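Local coordinates for MUTM (fpg) protein (Thermus thermophilus, PDB 1EE8) that belongs to the Fpg (MutM) family, combining a β-sandwich N-terminal domain with an H2TH domain and a zinc finger that holds a zinc ion, at residues A31-T36 and H81-L86; E40-L45 and G60-V65. All coordinates share one frame; numbering follows the deposited sequence.

Contact 1. Residues A31-T36 and H81-L86; sequences ARYRNT and HTRAAL
Within the β-sandwich N-terminal domain characteristic of the Fpg family, Tyr33 of the short strand 33-34 reaches across to Arg83 and Ala84 of strand 82-88. The backbones do not pair: no hydrogen bond crosses, and the nearest CA atoms, those of Tyr33 and Ala84, stand 8.4 Å apart. The tyrosine side chain spans the interval. With CG anti to the carbonyl carbon (chi1 -46°), it carries Tyr33 OH to 3.1 Å from Arg83 CB, a tight approach to the base of the arginine, and to 3.5 Å from Arg83 CG. Arg83 O and Ala84 CB both lie obliquely to the ring, 3.8 and 4.4 Å from Tyr33 CE2. Arg32 CB sits over one ring face, 3.7 Å above the plane and toward the rim. The arginine chain bends at chi2 (-64°), taking the guanidinium away from the tyrosine, and Asp97 O holds its NE by a hydrogen bond. An edge-to-face pairing with His27, which also touches Ala84, further packs Tyr33. Strand 33-34 is bonded through Arg34 to Leu104 and Gly106 of strand 103-108, while strand 82-88 is bonded through Arg83 to Phe95 of strand 92-96.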
loop_
_atom_site.group_PDB
_atom_site.type_symbol
_atom_site.label_atom_id
_atom_site.label_comp_id
_atom_site.label_asym_id
_atom_site.label_seq_id
_atom_site.Cartn_x
_atom_site.Cartn_y
_atom_site.Cartn_z
ATOM N N ALA A 31 -11.833 3.162 6.016
ATOM C CA ALA A 31 -12.481 2.150 6.844
ATOM C C ALA A 31 -13.081 1.054 5.976
ATOM O O ALA A 31 -12.982 -0.130 6.294
ATOM C CB ALA A 31 -13.582 2.787 7.694
ATOM N N ARG A 32 -13.710 1.458 4.875
ATOM C CA ARG A 32 -14.349 0.517 3.960
ATOM C C ARG A 32 -13.458 0.091 2.789
ATOM O O ARG A 32 -13.528 -1.042 2.325
ATOM C CB ARG A 32 -15.641 1.125 3.409
ATOM C CG ARG A 32 -16.740 1.355 4.443
ATOM C CD ARG A 32 -18.033 1.811 3.758
ATOM N NE ARG A 32 -19.175 1.879 4.671
ATOM C CZ ARG A 32 -19.377 2.848 5.561
ATOM N NH1 ARG A 32 -18.513 3.852 5.666
ATOM N NH2 ARG A 32 -20.448 2.815 6.351
ATOM N N TYR A 33 -12.638 1.014 2.304
ATOM C CA TYR A 33 -11.741 0.740 1.186
ATOM C C TYR A 33 -10.345 0.724 1.765
ATOM O O TYR A 33 -9.703 1.760 1.916
ATOM C CB TYR A 33 -11.928 1.829 0.138
ATOM C CG TYR A 33 -13.396 2.063 -0.093
ATOM C CD1 TYR A 33 -14.265 0.985 -0.251
ATOM C CD2 TYR A 33 -13.937 3.348 -0.065
ATOM C CE1 TYR A 33 -15.637 1.173 -0.361
ATOM C CE2 TYR A 33 -15.308 3.545 -0.177
ATOM C CZ TYR A 33 -16.151 2.452 -0.317
ATOM O OH TYR A 33 -17.508 2.634 -0.352
ATOM N N ARG A 34 -9.897 -0.481 2.098
ATOM C CA ARG A 34 -8.614 -0.682 2.752
ATOM C C ARG A 34 -7.418 -0.990 1.879
ATOM O O ARG A 34 -7.489 -1.828 0.975
ATOM C CB ARG A 34 -8.766 -1.792 3.785
ATOM C CG ARG A 34 -9.881 -1.538 4.777
ATOM C CD ARG A 34 -10.252 -2.809 5.531
ATOM N NE ARG A 34 -11.466 -2.608 6.316
ATOM C CZ ARG A 34 -12.278 -3.584 6.711
ATOM N NH1 ARG A 34 -12.010 -4.846 6.395
ATOM N NH2 ARG A 34 -13.360 -3.297 7.424
ATOM N N ASN A 35 -6.315 -0.305 2.176
ATOM C CA ASN A 35 -5.058 -0.502 1.466
ATOM C C ASN A 35 -5.192 -0.411 -0.044
ATOM O O ASN A 35 -4.552 -1.167 -0.767
ATOM C CB ASN A 35 -4.471 -1.869 1.840
ATOM C CG ASN A 35 -4.255 -2.016 3.333
ATOM O OD1 ASN A 35 -4.848 -2.881 3.985
ATOM N ND2 ASN A 35 -3.408 -1.164 3.885
ATOM N N THR A 36 -6.010 0.512 -0.530
ATOM C CA THR A 36 -6.180 0.645 -1.973
ATOM C C THR A 36 -4.945 1.245 -2.656
ATOM O O THR A 36 -4.735 1.028 -3.845
ATOM C CB THR A 36 -7.424 1.493 -2.316
ATOM O OG1 THR A 36 -7.305 2.788 -1.714
ATOM C CG2 THR A 36 -8.680 0.814 -1.797
ATOM N N HIS A 81 -24.408 8.478 -5.411
ATOM C CA HIS A 81 -23.873 7.648 -4.336
ATOM C C HIS A 81 -22.561 6.946 -4.660
ATOM O O HIS A 81 -22.285 5.853 -4.161
ATOM C CB HIS A 81 -24.917 6.622 -3.884
ATOM C CG HIS A 81 -26.114 7.242 -3.239
ATOM N ND1 HIS A 81 -27.294 7.464 -3.915
ATOM C CD2 HIS A 81 -26.293 7.748 -1.994
ATOM C CE1 HIS A 81 -28.148 8.080 -3.117
ATOM N NE2 HIS A 81 -27.565 8.265 -1.947
ATOM N N THR A 82 -21.744 7.581 -5.492
ATOM C CA THR A 82 -20.446 7.012 -5.832
ATOM C C THR A 82 -19.541 7.226 -4.622
ATOM O O THR A 82 -19.445 8.334 -4.102
ATOM C CB THR A 82 -19.861 7.688 -7.083
ATOM O OG1 THR A 82 -20.657 7.323 -8.226
ATOM C CG2 THR A 82 -18.407 7.244 -7.308
ATOM N N ARG A 83 -18.895 6.155 -4.176
ATOM C CA ARG A 83 -18.023 6.190 -3.002
ATOM C C ARG A 83 -16.546 6.123 -3.366
ATOM O O ARG A 83 -15.685 6.462 -2.561
ATOM C CB ARG A 83 -18.340 5.009 -2.080
ATOM C CG ARG A 83 -19.817 4.825 -1.768
ATOM C CD ARG A 83 -20.388 5.995 -0.991
ATOM N NE ARG A 83 -21.789 5.746 -0.656
ATOM C CZ ARG A 83 -22.542 6.561 0.073
ATOM N NH1 ARG A 83 -22.034 7.686 0.550
ATOM N NH2 ARG A 83 -23.808 6.247 0.321
ATOM N N ALA A 84 -16.246 5.647 -4.566
ATOM C CA ALA A 84 -14.849 5.568 -4.969
ATOM C C ALA A 84 -14.761 5.553 -6.483
ATOM O O ALA A 84 -15.747 5.301 -7.162
ATOM C CB ALA A 84 -14.207 4.317 -4.401
ATOM N N ALA A 85 -13.576 5.829 -7.006
ATOM C CA ALA A 85 -13.397 5.815 -8.448
ATOM C C ALA A 85 -12.065 5.172 -8.788
ATOM O O ALA A 85 -11.049 5.479 -8.168
ATOM C CB ALA A 85 -13.445 7.242 -9.001
ATOM N N LEU A 86 -12.089 4.262 -9.758
ATOM C CA LEU A 86 -10.886 3.599 -10.229
ATOM C C LEU A 86 -10.531 4.385 -11.482
ATOM O O LEU A 86 -11.183 4.241 -12.517
ATOM C CB LEU A 86 -11.174 2.140 -10.594
ATOM C CG LEU A 86 -11.020 1.071 -9.510
ATOM C CD1 LEU A 86 -11.450 1.615 -8.172
ATOM C CD2 LEU A 86 -11.821 -0.170 -9.887
#

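Contact 2. Residues E40-L45 and G60-V65; sequences EGRRIL and GGVELV
Arg42 spans from strand 42-50 to Gly60 and Val62 at the start of strand 62-67, passing the end of strand 53-58, which lies between those two in the strand order of the β-sandwich domain. The first segment begins with Glu40, whose OE1 accepts a bond from Val25 N and whose OE2 forms a salt bridge with Arg108 of the second subunit. Gly41 follows with positive phi (75°), and both it and Arg42 face Leu22 on strand 21-26, which defines a G1 β bulge at the entry to the strand. Arg42 carries the contact. Its CG lies anti to the carbonyl carbon, and the chain, extended from CG to NE, crosses the Val62 side chain at about a right angle and brings the guanidinium beside it. Arg42 CD approaches Val62 CB at 3.9 Å. Gly60 CA lies 3.7 Å from Arg42 NH1, approaching the guanidinium obliquely. No hydrogen bond joins the two segments. Partners outside them hold each nitrogen: NE donates to Leu38 O, NH1 to Glu59 O, and NH2 to Glu40 O of the second subunit. These bonds restrict rotation of the plane, and the carbonyls probably offset, in part, the charge of two arginines, since Arg42 NH2 of the second subunit comes close to this NH2. Further along, Ile44 packs on Leu58 of the intervening strand. The CG2 branch of Val62 sits over one guanidinium face, 3.4 Å above the plane toward its rim and 3.5 Å from Arg42 CZ.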
loop_
_atom_site.group_PDB
_atom_site.type_symbol
_atom_site.label_atom_id
_atom_site.label_comp_id
_atom_site.label_asym_id
_atom_site.label_seq_id
_atom_site.Cartn_x
_atom_site.Cartn_y
_atom_site.Cartn_z
ATOM N N GLU A 40 -2.528 1.161 -6.789
ATOM C CA GLU A 40 -2.238 2.291 -7.662
ATOM C C GLU A 40 -0.954 2.223 -8.486
ATOM O O GLU A 40 0.100 1.782 -8.013
ATOM C CB GLU A 40 -2.278 3.586 -6.846
ATOM C CG GLU A 40 -3.659 3.865 -6.267
ATOM C CD GLU A 40 -3.721 5.171 -5.496
ATOM O OE1 GLU A 40 -4.794 5.807 -5.496
ATOM O OE2 GLU A 40 -2.705 5.557 -4.885
ATOM N N GLY A 41 -1.072 2.659 -9.737
ATOM C CA GLY A 41 0.051 2.670 -10.648
ATOM C C GLY A 41 0.422 1.298 -11.164
ATOM O O GLY A 41 1.592 1.008 -11.354
ATOM N N ARG A 42 -0.576 0.452 -11.390
ATOM C CA ARG A 42 -0.327 -0.896 -11.880
ATOM C C ARG A 42 -1.299 -1.200 -13.006
ATOM O O ARG A 42 -2.443 -0.727 -13.000
ATOM C CB ARG A 42 -0.529 -1.920 -10.756
ATOM C CG ARG A 42 0.373 -1.741 -9.550
ATOM C CD ARG A 42 -0.008 -2.728 -8.473
ATOM N NE ARG A 42 0.737 -2.518 -7.232
ATOM C CZ ARG A 42 1.984 -2.927 -7.013
ATOM N NH1 ARG A 42 2.661 -3.581 -7.941
ATOM N NH2 ARG A 42 2.551 -2.683 -5.847
ATOM N N ARG A 43 -0.861 -1.992 -13.973
ATOM C CA ARG A 43 -1.743 -2.335 -15.075
ATOM C C ARG A 43 -2.663 -3.460 -14.656
ATOM O O ARG A 43 -2.286 -4.324 -13.864
ATOM C CB ARG A 43 -0.938 -2.737 -16.306
ATOM C CG ARG A 43 -0.254 -1.558 -16.956
ATOM C CD ARG A 43 0.590 -1.957 -18.148
ATOM N NE ARG A 43 1.285 -0.790 -18.680
ATOM C CZ ARG A 43 0.706 0.167 -19.401
ATOM N NH1 ARG A 43 -0.589 0.096 -19.695
ATOM N NH2 ARG A 43 1.420 1.212 -19.809
ATOM N N ILE A 44 -3.886 -3.421 -15.164
ATOM C CA ILE A 44 -4.873 -4.440 -14.856
ATOM C C ILE A 44 -4.651 -5.600 -15.819
ATOM O O ILE A 44 -4.837 -5.452 -17.026
ATOM C CB ILE A 44 -6.299 -3.883 -15.029
ATOM C CG1 ILE A 44 -6.508 -2.714 -14.056
ATOM C CG2 ILE A 44 -7.328 -4.990 -14.804
ATOM C CD1 ILE A 44 -7.868 -2.060 -14.154
ATOM N N LEU A 45 -4.256 -6.745 -15.277
ATOM C CA LEU A 45 -3.991 -7.932 -16.081
ATOM C C LEU A 45 -5.197 -8.846 -16.253
ATOM O O LEU A 45 -5.284 -9.596 -17.223
ATOM C CB LEU A 45 -2.839 -8.717 -15.464
ATOM C CG LEU A 45 -1.574 -7.880 -15.247
ATOM C CD1 LEU A 45 -0.461 -8.763 -14.703
ATOM C CD2 LEU A 45 -1.158 -7.232 -16.559
ATOM N N GLY A 60 2.560 -6.978 -10.789
ATOM C CA GLY A 60 3.376 -6.798 -9.605
ATOM C C GLY A 60 2.918 -7.608 -8.407
ATOM O O GLY A 60 3.367 -7.374 -7.283
ATOM N N GLY A 61 2.009 -8.549 -8.642
ATOM C CA GLY A 61 1.528 -9.410 -7.574
ATOM C C GLY A 61 0.568 -8.794 -6.577
ATOM O O GLY A 61 0.639 -9.082 -5.385
ATOM N N VAL A 62 -0.334 -7.951 -7.063
ATOM C CA VAL A 62 -1.317 -7.299 -6.209
ATOM C C VAL A 62 -2.731 -7.583 -6.711
ATOM O O VAL A 62 -2.938 -7.831 -7.900
ATOM C CB VAL A 62 -1.102 -5.762 -6.198
ATOM C CG1 VAL A 62 -2.335 -5.065 -5.655
ATOM C CG2 VAL A 62 0.127 -5.407 -5.348
ATOM N N GLU A 63 -3.698 -7.561 -5.801
ATOM C CA GLU A 63 -5.089 -7.760 -6.176
ATOM C C GLU A 63 -5.968 -6.728 -5.484
ATOM O O GLU A 63 -5.772 -6.409 -4.311
ATOM C CB GLU A 63 -5.585 -9.164 -5.792
ATOM C CG GLU A 63 -4.859 -10.307 -6.482
ATOM C CD GLU A 63 -5.432 -11.674 -6.132
ATOM O OE1 GLU A 63 -5.463 -12.037 -4.933
ATOM O OE2 GLU A 63 -5.849 -12.393 -7.063
ATOM N N LEU A 64 -6.925 -6.186 -6.224
ATOM C CA LEU A 64 -7.859 -5.247 -5.640
ATOM C C LEU A 64 -9.140 -6.065 -5.581
ATOM O O LEU A 64 -9.760 -6.352 -6.605
ATOM C CB LEU A 64 -8.041 -4.015 -6.522
ATOM C CG LEU A 64 -8.952 -2.924 -5.945
ATOM C CD1 LEU A 64 -8.435 -2.467 -4.586
ATOM C CD2 LEU A 64 -9.003 -1.752 -6.911
ATOM N N VAL A 65 -9.509 -6.474 -4.376
ATOM C CA VAL A 65 -10.702 -7.274 -4.203
ATOM C C VAL A 65 -11.880 -6.367 -3.923
ATOM O O VAL A 65 -11.781 -5.432 -3.125
ATOM C CB VAL A 65 -10.524 -8.289 -3.047
ATOM C CG1 VAL A 65 -11.819 -9.076 -2.827
ATOM C CG2 VAL A 65 -9.379 -9.230 -3.375
#

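In the fold
Both contacts lie in the β-sandwich domain, with their centres about 15 Å apart. Their touching side chains are mostly buried, yet both are peripheral, about 20 and 23 Å from the chain's centre, and contact 2 lies beside the subunit interface. Contact 2 is nested inside the chain loop that contact 1 closes. Neither has a hydrogen bond across it; in each, a single long side chain bridges strands that do not pair directly. Their chemistry differs with place. In contact 1 a phenol group meets mainly aliphatic carbons, and no other chain of the assembly touches the segments. In contact 2 the charged group itself packs against a valine, and the second subunit supplies part of its hydrogen bonding.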